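Local coordinates for glyoxalase-related enzyme, AraC type (Clostridium phytofermentans, PDB 3BT3), which is of unknown function but belongs to the vicinal oxygen chelate (glyoxalase/bleomycin resistance) superfamily and probably serves as a regulatory domain of an AraC-type transcription factor, at residues A[95-100]-A[140-145]; A[63-68]-A[77-82]. One frame throughout, in Å; residues are numbered along the deposited sequence.

Contact 1: A[95-100]-A[140-145]; sequences FMMIEG and RFFESI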
ATOM      1  N   PHE A  95       4.171  -4.119   4.040  1.00 27.80           N
ATOM      2  CA  PHE A  95       5.130  -5.151   3.676  1.00 29.41           C
ATOM      3  C   PHE A  95       6.225  -4.448   2.902  1.00 29.72           C
ATOM      4  O   PHE A  95       6.176  -4.386   1.680  1.00 30.17           O
ATOM      5  CB  PHE A  95       4.437  -6.190   2.790  1.00 30.94           C
ATOM      6  CG  PHE A  95       5.326  -7.321   2.372  1.00 32.81           C
ATOM      7  CD1 PHE A  95       5.942  -8.130   3.325  1.00 33.44           C
ATOM      8  CD2 PHE A  95       5.537  -7.591   1.026  1.00 32.96           C
ATOM      9  CE1 PHE A  95       6.754  -9.194   2.947  1.00 34.77           C
ATOM     10  CE2 PHE A  95       6.349  -8.656   0.631  1.00 36.30           C
ATOM     11  CZ  PHE A  95       6.959  -9.463   1.599  1.00 34.91           C
ATOM     12  N   MET A  96       7.217  -3.914   3.599  1.00 30.77           N
ATOM     13  CA  MET A  96       8.253  -3.171   2.906  1.00 32.36           C
ATOM     14  C   MET A  96       9.688  -3.678   2.974  1.00 32.50           C
ATOM     15  O   MET A  96      10.169  -4.132   4.010  1.00 34.61           O
ATOM     16  CB  MET A  96       8.173  -1.681   3.307  1.00 30.14           C
ATOM     17  CG  MET A  96       8.260  -1.338   4.797  1.00 31.08           C
ATOM     18  SD  MET A  96       7.764   0.421   5.179  1.00 26.69           S
ATOM     19  CE  MET A  96       6.274   0.134   5.980  1.00 26.26           C
ATOM     20  N   MET A  97      10.354  -3.604   1.827  1.00 32.99           N
ATOM     21  CA  MET A  97      11.736  -4.028   1.684  1.00 33.26           C
ATOM     22  C   MET A  97      12.631  -2.892   2.163  1.00 33.94           C
ATOM     23  O   MET A  97      12.464  -1.745   1.736  1.00 33.66           O
ATOM     24  CB  MET A  97      12.038  -4.338   0.213  1.00 32.08           C
ATOM     25  CG  MET A  97      13.445  -4.905  -0.057  1.00 30.73           C
ATOM     26  SD  MET A  97      13.966  -4.773  -1.803  1.00 30.42           S
ATOM     27  CE  MET A  97      12.918  -5.976  -2.587  1.00 28.06           C
ATOM     28  N   ILE A  98      13.569  -3.203   3.054  1.00 33.68           N
ATOM     29  CA  ILE A  98      14.477  -2.186   3.552  1.00 35.62           C
ATOM     30  C   ILE A  98      15.933  -2.615   3.528  1.00 37.01           C
ATOM     31  O   ILE A  98      16.275  -3.746   3.180  1.00 36.82           O
ATOM     32  CB  ILE A  98      14.155  -1.774   4.996  1.00 36.93           C
ATOM     33  CG1 ILE A  98      14.500  -2.913   5.947  1.00 38.34           C
ATOM     34  CG2 ILE A  98      12.690  -1.398   5.124  1.00 37.51           C
ATOM     35  CD1 ILE A  98      14.504  -2.495   7.394  1.00 42.63           C
ATOM     36  N   GLU A  99      16.791  -1.684   3.913  1.00 38.43           N
ATOM     37  CA  GLU A  99      18.212  -1.936   3.963  1.00 38.19           C
ATOM     38  C   GLU A  99      18.672  -1.445   5.327  1.00 35.91           C
ATOM     39  O   GLU A  99      18.450  -0.293   5.684  1.00 34.43           O
ATOM     40  CB  GLU A  99      18.898  -1.168   2.841  1.00 42.38           C
ATOM     41  CG  GLU A  99      20.183  -1.798   2.354  1.00 48.96           C
ATOM     42  CD  GLU A  99      20.502  -1.409   0.921  1.00 53.35           C
ATOM     43  OE1 GLU A  99      21.515  -1.907   0.383  1.00 56.59           O
ATOM     44  OE2 GLU A  99      19.736  -0.609   0.332  1.00 55.30           O
ATOM     45  N   GLY A 100      19.292  -2.334   6.094  1.00 34.16           N
ATOM     46  CA  GLY A 100      19.752  -1.977   7.424  1.00 32.41           C
ATOM     47  C   GLY A 100      18.725  -2.438   8.437  1.00 31.77           C
ATOM     48  O   GLY A 100      18.301  -1.671   9.304  1.00 32.96           O
ATOM     49  N   ARG A 140       5.414  -5.261   8.395  1.00 24.18           N
ATOM     50  CA  ARG A 140       6.470  -6.231   8.144  1.00 24.08           C
ATOM     51  C   ARG A 140       7.641  -5.574   7.424  1.00 25.17           C
ATOM     52  O   ARG A 140       7.468  -4.861   6.440  1.00 25.92           O
ATOM     53  CB  ARG A 140       5.927  -7.400   7.321  1.00 22.70           C
ATOM     54  CG  ARG A 140       4.865  -8.219   8.057  1.00 24.37           C
ATOM     55  CD  ARG A 140       4.329  -9.363   7.211  1.00 19.49           C
ATOM     56  NE  ARG A 140       5.398 -10.248   6.768  1.00 25.21           N
ATOM     57  CZ  ARG A 140       5.234 -11.256   5.916  1.00 27.61           C
ATOM     58  NH1 ARG A 140       4.038 -11.520   5.411  1.00 29.19           N
ATOM     59  NH2 ARG A 140       6.270 -12.005   5.565  1.00 28.45           N
ATOM     60  N   PHE A 141       8.838  -5.805   7.937  1.00 26.04           N
ATOM     61  CA  PHE A 141      10.044  -5.248   7.342  1.00 28.04           C
ATOM     62  C   PHE A 141      10.952  -6.411   6.959  1.00 29.70           C
ATOM     63  O   PHE A 141      11.112  -7.362   7.730  1.00 30.43           O
ATOM     64  CB  PHE A 141      10.752  -4.338   8.348  1.00 28.34           C
ATOM     65  CG  PHE A 141       9.992  -3.074   8.663  1.00 29.45           C
ATOM     66  CD1 PHE A 141      10.130  -1.943   7.862  1.00 30.19           C
ATOM     67  CD2 PHE A 141       9.131  -3.017   9.753  1.00 29.70           C
ATOM     68  CE1 PHE A 141       9.424  -0.772   8.143  1.00 30.53           C
ATOM     69  CE2 PHE A 141       8.418  -1.851  10.043  1.00 30.77           C
ATOM     70  CZ  PHE A 141       8.566  -0.729   9.241  1.00 30.71           C
ATOM     71  N   PHE A 142      11.533  -6.365   5.768  1.00 29.40           N
ATOM     72  CA  PHE A 142      12.418  -7.445   5.374  1.00 31.75           C
ATOM     73  C   PHE A 142      13.591  -6.949   4.565  1.00 34.11           C
ATOM     74  O   PHE A 142      13.533  -5.883   3.950  1.00 35.98           O
ATOM     75  CB  PHE A 142      11.648  -8.531   4.595  1.00 31.30           C
ATOM     76  CG  PHE A 142      11.206  -8.107   3.221  1.00 29.93           C
ATOM     77  CD1 PHE A 142      12.064  -8.222   2.132  1.00 28.85           C
ATOM     78  CD2 PHE A 142       9.939  -7.567   3.022  1.00 29.52           C
ATOM     79  CE1 PHE A 142      11.666  -7.801   0.861  1.00 29.81           C
ATOM     80  CE2 PHE A 142       9.531  -7.144   1.761  1.00 29.66           C
ATOM     81  CZ  PHE A 142      10.398  -7.262   0.677  1.00 28.30           C
ATOM     82  N   GLU A 143      14.668  -7.724   4.602  1.00 36.57           N
ATOM     83  CA  GLU A 143      15.884  -7.422   3.859  1.00 38.85           C
ATOM     84  C   GLU A 143      16.390  -8.753   3.322  1.00 40.01           C
ATOM     85  O   GLU A 143      16.603  -9.707   4.083  1.00 36.08           O
ATOM     86  CB  GLU A 143      16.937  -6.788   4.769  1.00 39.74           C
ATOM     87  CG  GLU A 143      18.171  -6.320   4.023  1.00 42.17           C
ATOM     88  CD  GLU A 143      19.159  -5.577   4.908  1.00 45.81           C
ATOM     89  OE1 GLU A 143      20.100  -4.970   4.353  1.00 47.03           O
ATOM     90  OE2 GLU A 143      19.007  -5.597   6.149  1.00 44.21           O
ATOM     91  N   SER A 144      16.558  -8.826   2.008  1.00 41.86           N
ATOM     92  CA  SER A 144      17.019 -10.055   1.385  1.00 47.44           C
ATOM     93  C   SER A 144      18.480 -10.350   1.729  1.00 49.17           C
ATOM     94  O   SER A 144      19.261  -9.438   2.010  1.00 48.35           O
ATOM     95  CB  SER A 144      16.839  -9.963  -0.126  1.00 49.42           C
ATOM     96  OG  SER A 144      17.391  -8.759  -0.618  1.00 53.45           O
ATOM     97  N   ILE A 145      18.840 -11.630   1.720  1.00 51.05           N
ATOM     98  CA  ILE A 145      20.204 -12.032   2.032  1.00 53.18           C
ATOM     99  C   ILE A 145      21.007 -12.219   0.745  1.00 53.04           C
ATOM    100  O   ILE A 145      22.089 -11.604   0.629  1.00 53.24           O
ATOM    101  CB  ILE A 145      20.242 -13.360   2.814  1.00 54.48           C
ATOM    102  CG1 ILE A 145      19.048 -13.458   3.758  1.00 54.76           C
ATOM    103  CG2 ILE A 145      21.535 -13.438   3.617  1.00 55.21           C
ATOM    104  CD1 ILE A 145      18.943 -14.800   4.454  1.00 54.89           C
TER
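The Phe-95 ring meets two partners from the neighbouring strand, the ring of Phe-142 over one face and, obliquely, the guanidinium of Arg-140. The rim of Phe-142 comes in with CE2 3.5 Å from Phe-95 CZ; the two rings are inclined by 33°, neither stacked nor edge-to-face. Phe-95 CE1 in turn sits over the centre of the Arg-140 guanidinium plane, 3.9 Å from NH2, an atom that also forms a salt bridge with Glu-128. Phe-142 carries the backbone of Met-97 on one face: Met-97 CA makes a CH-pi contact 3.8 Å from the ring centroid, and Met-97 CB meets CZ. The ring gets there because its CG stands between the backbone N and the carbonyl carbon (chi1 70°), which swings it across to the adjoining strand. Phe-141, with Met-96 and Ile-98 on the other side of the sheet, takes Ile-98 CG2 at its edge, while Met-96 runs alongside as an oblique Met-aromatic contact, SD 4.7 Å from the ring centroid.

Between the two layers of side chains the strands pair in parallel. Arg-140 O accepts from Met-96 N, Met-96 O from Phe-142 N, and Phe-142 O from Ile-98 N, the last at 2.8 Å and nearly straight. Where the pairing ends, the extended Glu-143 brings both carboxylate oxygens 3.3 Å from Gly-100 N, each a weak bond; OE2 also accepts from Ile-101 N, so the carboxylate sits at the start of helix 101-110.

That helix packs on Phe-141 and Ile-98 through Leu-104. Strand 126-132 flanks 138-144, whereas beyond 92-99 the second subunit continues the sheet in an antiparallel ladder, its His-82 and Phe-84 set edge-to-face with Phe-95.

Contact 2: A[63-68]-A[77-82]; sequences VFDYPS and PFRGFH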
ATOM      1  N   VAL A  63       2.481   9.849   5.903  1.00 25.76           N
ATOM      2  CA  VAL A  63       3.782   9.688   6.519  1.00 26.86           C
ATOM      3  C   VAL A  63       4.711   9.080   5.475  1.00 28.41           C
ATOM      4  O   VAL A  63       4.287   8.300   4.629  1.00 28.76           O
ATOM      5  CB  VAL A  63       3.720   8.774   7.778  1.00 25.59           C
ATOM      6  CG1 VAL A  63       2.950   9.479   8.866  1.00 22.67           C
ATOM      7  CG2 VAL A  63       3.058   7.436   7.445  1.00 23.56           C
ATOM      8  N   PHE A  64       5.979   9.457   5.526  1.00 30.55           N
ATOM      9  CA  PHE A  64       6.957   8.960   4.580  1.00 32.44           C
ATOM     10  C   PHE A  64       8.300   8.836   5.272  1.00 33.94           C
ATOM     11  O   PHE A  64       8.566   9.538   6.260  1.00 30.96           O
ATOM     12  CB  PHE A  64       7.052   9.899   3.373  1.00 34.53           C
ATOM     13  CG  PHE A  64       6.572  11.298   3.649  1.00 37.04           C
ATOM     14  CD1 PHE A  64       7.321  12.166   4.438  1.00 38.82           C
ATOM     15  CD2 PHE A  64       5.355  11.742   3.137  1.00 38.46           C
ATOM     16  CE1 PHE A  64       6.866  13.459   4.720  1.00 40.31           C
ATOM     17  CE2 PHE A  64       4.890  13.028   3.411  1.00 40.54           C
ATOM     18  CZ  PHE A  64       5.647  13.890   4.206  1.00 39.52           C
ATOM     19  N   ASP A  65       9.136   7.934   4.756  1.00 35.20           N
ATOM     20  CA  ASP A  65      10.445   7.689   5.338  1.00 38.66           C
ATOM     21  C   ASP A  65      11.469   8.796   5.105  1.00 39.47           C
ATOM     22  O   ASP A  65      12.359   8.986   5.924  1.00 39.85           O
ATOM     23  CB  ASP A  65      10.994   6.340   4.859  1.00 40.35           C
ATOM     24  CG  ASP A  65      11.006   6.211   3.345  1.00 44.87           C
ATOM     25  OD1 ASP A  65       9.916   6.162   2.723  1.00 46.29           O
ATOM     26  OD2 ASP A  65      12.114   6.159   2.775  1.00 46.05           O
ATOM     27  N   TYR A  66      11.340   9.536   4.010  1.00 42.35           N
ATOM     28  CA  TYR A  66      12.270  10.630   3.717  1.00 46.50           C
ATOM     29  C   TYR A  66      11.856  11.948   4.379  1.00 49.33           C
ATOM     30  O   TYR A  66      10.810  12.021   5.017  1.00 46.74           O
ATOM     31  CB  TYR A  66      12.410  10.819   2.196  1.00 46.68           C
ATOM     32  CG  TYR A  66      11.155  10.538   1.395  1.00 47.45           C
ATOM     33  CD1 TYR A  66      10.280  11.565   1.033  1.00 46.82           C
ATOM     34  CD2 TYR A  66      10.837   9.233   1.008  1.00 48.43           C
ATOM     35  CE1 TYR A  66       9.110  11.295   0.298  1.00 48.17           C
ATOM     36  CE2 TYR A  66       9.676   8.952   0.282  1.00 49.40           C
ATOM     37  CZ  TYR A  66       8.817   9.982  -0.070  1.00 49.18           C
ATOM     38  OH  TYR A  66       7.666   9.683  -0.768  1.00 50.17           O
ATOM     39  N   PRO A  67      12.688  13.001   4.248  1.00 53.58           N
ATOM     40  CA  PRO A  67      12.397  14.316   4.838  1.00 56.23           C
ATOM     41  C   PRO A  67      11.266  15.035   4.107  1.00 59.39           C
ATOM     42  O   PRO A  67      10.921  14.673   2.982  1.00 58.04           O
ATOM     43  CB  PRO A  67      13.721  15.065   4.698  1.00 55.58           C
ATOM     44  CG  PRO A  67      14.744  13.966   4.639  1.00 55.66           C
ATOM     45  CD  PRO A  67      14.074  12.965   3.745  1.00 54.64           C
ATOM     46  N   SER A  68      10.707  16.060   4.746  1.00 63.91           N
ATOM     47  CA  SER A  68       9.608  16.839   4.170  1.00 68.93           C
ATOM     48  C   SER A  68       9.983  17.487   2.836  1.00 71.88           C
ATOM     49  O   SER A  68       9.130  17.665   1.962  1.00 71.58           O
ATOM     50  CB  SER A  68       9.159  17.924   5.153  1.00 68.34           C
ATOM     51  OG  SER A  68       8.727  17.355   6.377  1.00 68.14           O
ATOM     52  N   PRO A  77       6.954   9.085  -7.149  1.00 67.37           N
ATOM     53  CA  PRO A  77       7.834   9.527  -6.123  1.00 68.02           C
ATOM     54  C   PRO A  77       7.083   9.917  -4.815  1.00 67.66           C
ATOM     55  O   PRO A  77       7.309  10.967  -4.237  1.00 67.59           O
ATOM     56  CB  PRO A  77       8.701  10.500  -6.908  1.00 67.58           C
ATOM     57  CG  PRO A  77       8.828   9.839  -8.246  1.00 67.52           C
ATOM     58  CD  PRO A  77       7.635   8.923  -8.429  1.00 67.07           C
ATOM     59  N   PHE A  78       6.155   9.019  -4.400  1.00 50.12           N
ATOM     60  CA  PHE A  78       5.413   8.979  -3.082  1.00 49.71           C
ATOM     61  C   PHE A  78       5.333   7.470  -2.790  1.00 49.02           C
ATOM     62  O   PHE A  78       4.706   6.707  -3.525  1.00 47.79           O
ATOM     63  CB  PHE A  78       3.934   9.459  -2.997  1.00 50.80           C
ATOM     64  CG  PHE A  78       3.371   9.243  -1.548  1.00 50.42           C
ATOM     65  CD1 PHE A  78       3.983   9.885  -0.461  1.00 51.67           C
ATOM     66  CD2 PHE A  78       2.294   8.426  -1.243  1.00 51.41           C
ATOM     67  CE1 PHE A  78       3.562   9.702   0.851  1.00 52.39           C
ATOM     68  CE2 PHE A  78       1.860   8.234   0.068  1.00 52.21           C
ATOM     69  CZ  PHE A  78       2.483   8.863   1.120  1.00 51.89           C
ATOM     70  N   ARG A  79       5.969   7.082  -1.719  1.00 48.18           N
ATOM     71  CA  ARG A  79       6.041   5.701  -1.266  1.00 46.23           C
ATOM     72  C   ARG A  79       5.794   5.541   0.234  1.00 43.33           C
ATOM     73  O   ARG A  79       6.282   4.597   0.847  1.00 43.38           O
ATOM     74  CB  ARG A  79       7.399   5.092  -1.622  1.00 48.23           C
ATOM     75  CG  ARG A  79       8.566   5.684  -0.862  1.00 51.49           C
ATOM     76  CD  ARG A  79       9.684   4.665  -0.787  1.00 55.09           C
ATOM     77  NE  ARG A  79      10.049   4.189  -2.115  1.00 56.98           N
ATOM     78  CZ  ARG A  79      11.078   4.652  -2.819  1.00 59.01           C
ATOM     79  NH1 ARG A  79      11.856   5.606  -2.319  1.00 57.53           N
ATOM     80  NH2 ARG A  79      11.319   4.169  -4.031  1.00 58.82           N
ATOM     81  N   GLY A  80       5.048   6.465   0.827  1.00 40.22           N
ATOM     82  CA  GLY A  80       4.752   6.355   2.244  1.00 37.39           C
ATOM     83  C   GLY A  80       3.357   5.785   2.433  1.00 33.58           C
ATOM     84  O   GLY A  80       2.878   5.020   1.596  1.00 34.93           O
ATOM     85  N   PHE A  81       2.708   6.140   3.536  1.00 30.13           N
ATOM     86  CA  PHE A  81       1.344   5.681   3.795  1.00 28.35           C
ATOM     87  C   PHE A  81       0.388   6.863   3.732  1.00 26.83           C
ATOM     88  O   PHE A  81       0.710   7.955   4.200  1.00 26.35           O
ATOM     89  CB  PHE A  81       1.230   5.058   5.190  1.00 29.51           C
ATOM     90  CG  PHE A  81       1.852   3.698   5.310  1.00 30.80           C
ATOM     91  CD1 PHE A  81       1.140   2.558   4.947  1.00 31.10           C
ATOM     92  CD2 PHE A  81       3.151   3.556   5.792  1.00 31.03           C
ATOM     93  CE1 PHE A  81       1.714   1.290   5.062  1.00 31.61           C
ATOM     94  CE2 PHE A  81       3.738   2.295   5.908  1.00 31.22           C
ATOM     95  CZ  PHE A  81       3.016   1.159   5.544  1.00 31.49           C
ATOM     96  N   HIS A  82      -0.775   6.657   3.127  1.00 26.43           N
ATOM     97  CA  HIS A  82      -1.796   7.695   3.085  1.00 25.43           C
ATOM     98  C   HIS A  82      -2.561   7.414   4.370  1.00 24.53           C
ATOM     99  O   HIS A  82      -2.841   6.259   4.664  1.00 24.68           O
ATOM    100  CB  HIS A  82      -2.748   7.510   1.904  1.00 25.70           C
ATOM    101  CG  HIS A  82      -2.157   7.867   0.579  1.00 28.05           C
ATOM    102  ND1 HIS A  82      -1.788   6.920  -0.353  1.00 27.36           N
ATOM    103  CD2 HIS A  82      -1.882   9.072   0.024  1.00 26.70           C
ATOM    104  CE1 HIS A  82      -1.310   7.527  -1.426  1.00 27.86           C
ATOM    105  NE2 HIS A  82      -1.358   8.832  -1.223  1.00 27.78           N
TER
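Val-63 and Phe-81 form an antiparallel hydrogen-bonded pair: Val-63 N donates to Phe-81 O over 3.1 Å, and Phe-81 N returns a bond of 2.9 Å to Val-63 O. Gly-80 CA adds a CA-H...O contact to the same Val-63 oxygen at 3.1 Å, and its backbone passes 4.1 Å from that of Phe-64, CA to CA, a closeness that the lack of a side chain permits.

One side-chain hydrogen bond spans the connection beyond this pair. Tyr-66 OH accepts from Arg-79 N at 3.2 Å, the phenol reaching across beside Phe-78 CA.

The remaining contacts are packing. Phe-64 and Phe-78 meet rim to rim, CD2 against CE1 at 3.5 Å, their side chains crossing at about a right angle; with CG anti to its backbone N (chi1 177°), Phe-78 brings its ring over Gly-80 N. Arg-79 CG touches the edge of the Tyr-66 ring at CE2, 3.6 Å away, and Arg-79 CD borders Asp-65 OD1. Val-63 CG2 rests on Phe-81 CB, on the side where helix 32-41 packs against Val-63 through Val-36 and Phe-39.

The whole is a beta hairpin with a long connecting loop, joining strands 58-64 and 81-85 of a four-stranded beta-alpha-beta-beta-beta module, the repeating unit of the glyoxalase/bleomycin resistance fold.

How the contacts relate
Contact 2 closes before contact 1 opens along the chain, and their centres lie about 16 Å apart. Each belongs to a different four-stranded mixed sheet with the same strand order, 1-4-3-2: contact 2 joins the third and fourth strands of the first, contact 1 the first and fourth strands of the second. Strands 81-85 and 92-99 follow one another, so the chain passes directly from one sheet to the next, and the two contacts touch where Met-96 CE packs on Phe-81 CE2 at 3.3 Å. Both lie where the two subunits meet, and the sheet of contact 1 runs on into the second chain, consistent with a dimeric glyoxalase-like fold whose modules also pack between chains.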